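Local coordinates for putative DNA-binding protein (Streptomyces coelicolor, PDB 2EWT) that binds DNA, probably through its helix-turn-helix domain, as a central regulator of aerial mycelium formation, at residues K12-R17 against Y43-R48. Sequence-based numbering, arbitrary orientation.
Sequences KLRAIR and YERGDR. With SO4 (sulfate ion), chain C.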
ATOM      1  N   LYS A  12      -5.654   9.503   7.632  1.00 10.13           N
ATOM      2  CA  LYS A  12      -6.530   9.509   6.470  1.00 10.09           C
ATOM      3  C   LYS A  12      -7.552   8.383   6.579  1.00 10.03           C
ATOM      4  O   LYS A  12      -8.696   8.537   6.158  1.00 10.71           O
ATOM      5  CB  LYS A  12      -5.717   9.393   5.174  1.00 13.24           C
ATOM      6  CG  LYS A  12      -4.918  10.658   4.883  1.00 14.87           C
ATOM      7  CD  LYS A  12      -4.566  10.806   3.413  1.00 18.22           C
ATOM      8  CE  LYS A  12      -3.961  12.181   3.155  1.00 20.22           C
ATOM      9  NZ  LYS A  12      -3.527  12.372   1.741  1.00 19.53           N
ATOM     10  N   LEU A  13      -7.144   7.254   7.151  1.00  8.95           N
ATOM     11  CA  LEU A  13      -8.067   6.137   7.335  1.00  8.34           C
ATOM     12  C   LEU A  13      -9.176   6.577   8.289  1.00  7.90           C
ATOM     13  O   LEU A  13     -10.352   6.260   8.084  1.00  8.78           O
ATOM     14  CB  LEU A  13      -7.332   4.922   7.917  1.00  7.91           C
ATOM     15  CG  LEU A  13      -6.642   4.010   6.896  1.00  8.60           C
ATOM     16  CD1 LEU A  13      -5.711   3.035   7.604  1.00  7.80           C
ATOM     17  CD2 LEU A  13      -7.695   3.258   6.103  1.00  9.24           C
ATOM     18  N   ARG A  14      -8.799   7.310   9.334  1.00  8.71           N
ATOM     19  CA  ARG A  14      -9.773   7.796  10.309  1.00  9.49           C
ATOM     20  C   ARG A  14     -10.694   8.840   9.672  1.00 11.35           C
ATOM     21  O   ARG A  14     -11.911   8.810   9.866  1.00 10.90           O
ATOM     22  CB  ARG A  14      -9.063   8.400  11.532  1.00 10.80           C
ATOM     23  CG  ARG A  14     -10.031   8.906  12.605  1.00 13.29           C
ATOM     24  CD  ARG A  14      -9.346   9.674  13.734  1.00 19.08           C
ATOM     25  NE  ARG A  14      -8.602   8.823  14.663  1.00 24.61           N
ATOM     26  CZ  ARG A  14      -7.329   8.469  14.513  1.00 27.55           C
ATOM     27  NH1 ARG A  14      -6.636   8.887  13.461  1.00 28.89           N
ATOM     28  NH2 ARG A  14      -6.742   7.705  15.429  1.00 27.29           N
ATOM     29  N   ALA A  15     -10.115   9.757   8.904  1.00 12.57           N
ATOM     30  CA  ALA A  15     -10.898  10.798   8.250  1.00 12.92           C
ATOM     31  C   ALA A  15     -11.948  10.200   7.319  1.00 12.89           C
ATOM     32  O   ALA A  15     -13.123  10.546   7.400  1.00 14.05           O
ATOM     33  CB  ALA A  15      -9.976  11.737   7.472  1.00 14.20           C
ATOM     34  N   ILE A  16     -11.530   9.294   6.440  1.00 12.63           N
ATOM     35  CA  ILE A  16     -12.461   8.667   5.506  1.00 11.83           C
ATOM     36  C   ILE A  16     -13.577   7.908   6.230  1.00 11.78           C
ATOM     37  O   ILE A  16     -14.736   7.960   5.815  1.00 11.11           O
ATOM     38  CB  ILE A  16     -11.715   7.723   4.529  1.00 12.87           C
ATOM     39  CG1 ILE A  16     -11.099   8.544   3.393  1.00 16.45           C
ATOM     40  CG2 ILE A  16     -12.666   6.683   3.956  1.00 13.35           C
ATOM     41  CD1 ILE A  16     -10.136   9.622   3.849  1.00 18.75           C
ATOM     42  N   ARG A  17     -13.230   7.209   7.306  1.00  9.89           N
ATOM     43  CA  ARG A  17     -14.227   6.469   8.075  1.00 10.85           C
ATOM     44  C   ARG A  17     -15.284   7.410   8.643  1.00 11.40           C
ATOM     45  O   ARG A  17     -16.477   7.227   8.411  1.00 12.21           O
ATOM     46  CB  ARG A  17     -13.573   5.719   9.236  1.00  8.22           C
ATOM     47  CG  ARG A  17     -14.579   5.163  10.236  1.00  9.46           C
ATOM     48  CD  ARG A  17     -13.910   4.318  11.306  1.00  8.43           C
ATOM     49  NE  ARG A  17     -13.015   5.079  12.180  1.00  8.65           N
ATOM     50  CZ  ARG A  17     -13.414   5.958  13.096  1.00 11.07           C
ATOM     51  NH1 ARG A  17     -14.707   6.213  13.273  1.00  9.15           N
ATOM     52  NH2 ARG A  17     -12.515   6.560  13.865  1.00  8.28           N
ATOM     53  N   TYR A  43      -4.792   0.737  13.461  1.00  9.35           N
ATOM     54  CA  TYR A  43      -4.300   1.195  12.161  1.00  9.47           C
ATOM     55  C   TYR A  43      -4.361   2.721  12.134  1.00  8.59           C
ATOM     56  O   TYR A  43      -3.436   3.385  11.668  1.00  9.51           O
ATOM     57  CB  TYR A  43      -5.167   0.694  10.994  1.00  9.65           C
ATOM     58  CG  TYR A  43      -5.216  -0.800  10.744  1.00  9.71           C
ATOM     59  CD1 TYR A  43      -4.106  -1.616  10.976  1.00 10.26           C
ATOM     60  CD2 TYR A  43      -6.362  -1.386  10.205  1.00 11.11           C
ATOM     61  CE1 TYR A  43      -4.140  -2.983  10.670  1.00 10.18           C
ATOM     62  CE2 TYR A  43      -6.407  -2.749   9.898  1.00  8.77           C
ATOM     63  CZ  TYR A  43      -5.292  -3.539  10.132  1.00  9.16           C
ATOM     64  OH  TYR A  43      -5.340  -4.882   9.835  1.00 12.27           O
ATOM     65  N   GLU A  44      -5.468   3.268  12.631  1.00  7.69           N
ATOM     66  CA  GLU A  44      -5.670   4.712  12.635  1.00  8.99           C
ATOM     67  C   GLU A  44      -4.660   5.468  13.487  1.00 10.51           C
ATOM     68  O   GLU A  44      -4.311   6.606  13.173  1.00 11.39           O
ATOM     69  CB  GLU A  44      -7.101   5.044  13.080  1.00  9.02           C
ATOM     70  CG  GLU A  44      -8.152   4.612  12.063  1.00  8.32           C
ATOM     71  CD  GLU A  44      -9.576   4.951  12.477  1.00  8.22           C
ATOM     72  OE1 GLU A  44      -9.783   5.464  13.598  1.00 12.22           O
ATOM     73  OE2 GLU A  44     -10.492   4.699  11.672  1.00  9.22           O
ATOM     74  N   ARG A  45      -4.187   4.843  14.562  1.00 10.85           N
ATOM     75  CA  ARG A  45      -3.206   5.492  15.425  1.00 13.38           C
ATOM     76  C   ARG A  45      -1.793   5.259  14.895  1.00 15.08           C
ATOM     77  O   ARG A  45      -0.848   5.942  15.298  1.00 15.85           O
ATOM     78  CB  ARG A  45      -3.305   4.954  16.856  1.00 13.42           C
ATOM     79  CG  ARG A  45      -4.672   5.109  17.501  1.00 16.62           C
ATOM     80  CD  ARG A  45      -4.618   4.712  18.970  1.00 20.81           C
ATOM     81  NE  ARG A  45      -4.054   3.378  19.158  1.00 22.26           N
ATOM     82  CZ  ARG A  45      -4.740   2.245  19.035  1.00 23.33           C
ATOM     83  NH1 ARG A  45      -6.032   2.272  18.728  1.00 24.57           N
ATOM     84  NH2 ARG A  45      -4.127   1.080  19.215  1.00 24.32           N
ATOM     85  N   GLY A  46      -1.657   4.298  13.986  1.00 15.26           N
ATOM     86  CA  GLY A  46      -0.352   3.985  13.430  1.00 16.73           C
ATOM     87  C   GLY A  46       0.423   3.063  14.353  1.00 17.49           C
ATOM     88  O   GLY A  46       1.650   2.968  14.268  1.00 19.93           O
ATOM     89  N   ASP A  47      -0.298   2.380  15.235  1.00 17.05           N
ATOM     90  CA  ASP A  47       0.301   1.456  16.197  1.00 17.83           C
ATOM     91  C   ASP A  47       0.462   0.047  15.630  1.00 17.89           C
ATOM     92  O   ASP A  47       1.202  -0.772  16.179  1.00 17.77           O
ATOM     93  CB  ASP A  47      -0.560   1.395  17.461  1.00 20.21           C
ATOM     94  CG  ASP A  47      -0.494   2.669  18.281  1.00 23.36           C
ATOM     95  OD1 ASP A  47      -1.332   2.826  19.194  1.00 23.41           O
ATOM     96  OD2 ASP A  47       0.397   3.508  18.024  1.00 25.16           O
ATOM     97  N   ARG A  48      -0.242  -0.230  14.538  1.00 14.64           N
ATOM     98  CA  ARG A  48      -0.187  -1.535  13.884  1.00 14.06           C
ATOM     99  C   ARG A  48       0.016  -1.342  12.386  1.00 11.82           C
ATOM    100  O   ARG A  48      -0.622  -0.489  11.773  1.00 11.81           O
ATOM    101  CB  ARG A  48      -1.484  -2.301  14.148  1.00 16.66           C
ATOM    102  CG  ARG A  48      -1.550  -3.684  13.524  1.00 19.85           C
ATOM    103  CD  ARG A  48      -2.765  -4.431  14.050  1.00 22.54           C
ATOM    104  NE  ARG A  48      -2.912  -5.759  13.464  1.00 27.61           N
ATOM    105  CZ  ARG A  48      -3.823  -6.646  13.855  1.00 28.64           C
ATOM    106  NH1 ARG A  48      -4.665  -6.343  14.835  1.00 30.68           N
ATOM    107  NH2 ARG A  48      -3.898  -7.831  13.265  1.00 30.30           N
TER
HETATM  108  S   SO4 C2002      -3.289  -7.701   9.912  1.00 50.73           S
HETATM  109  O1  SO4 C2002      -2.778  -6.622  10.778  1.00 50.67           O
HETATM  110  O2  SO4 C2002      -2.829  -9.005  10.424  1.00 51.63           O
HETATM  111  O3  SO4 C2002      -4.765  -7.672   9.913  1.00 51.90           O
HETATM  112  O4  SO4 C2002      -2.793  -7.507   8.536  1.00 50.78           O
HETATM  113  O   HOH W   1     -10.492   3.597   9.170  1.00  9.88           O
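Arg14 and Glu44 bring helix 3-19 and the C-terminal end of helix 37-45 together, their CA atoms 5.6 Å apart. A Schellman motif with Gly46 at C-prime, its phi positive, closes helix 37-45. Glu44 has the largest share of the contact. Its chain runs straight past CG (chi2 -179°), which carries the carboxylate across to helix 3-19. Arg17 holds it with one nitrogen to each oxygen. Arg17 NE donates to Glu44 OE2 at 2.6 Å, and Arg17 NH2 to Glu44 OE1 at 3.0 Å. Both oxygens use their syn lone pairs, and the Arg17 guanidinium and Glu44 carboxylate are nearly coplanar, 19° apart. A bend at chi3 (66°) brings Arg17 NE to the carboxylate, while NH1 bonds to the carbonyl of Leu22. A water joins OE2 of Glu44 to the carbonyl of Leu13, the latter bond weak. CB of Glu44 lies over one face of the Arg14 guanidinium, and Arg14 NH1 donates to Glu44 O at 3.3 Å from above the carbonyl plane. Arg14 NE lies 3.7 Å from Glu44 OE1, a long ion pair in which no N-H points at the oxygen. Beside this network, Leu13 CD1 packs on Tyr43 CB at 4.2 Å, and Leu13 continues onto Leu58. A glutamine in place of Glu44 would probably leave Arg17 without its countercharge and break one of the paired bonds. Helix 24-30 also touches Glu44, through Leu24. The paired bonds and the second arginine probably stabilise a buried negative charge, tying the first helix of this helix-turn-helix domain to helix 37-45.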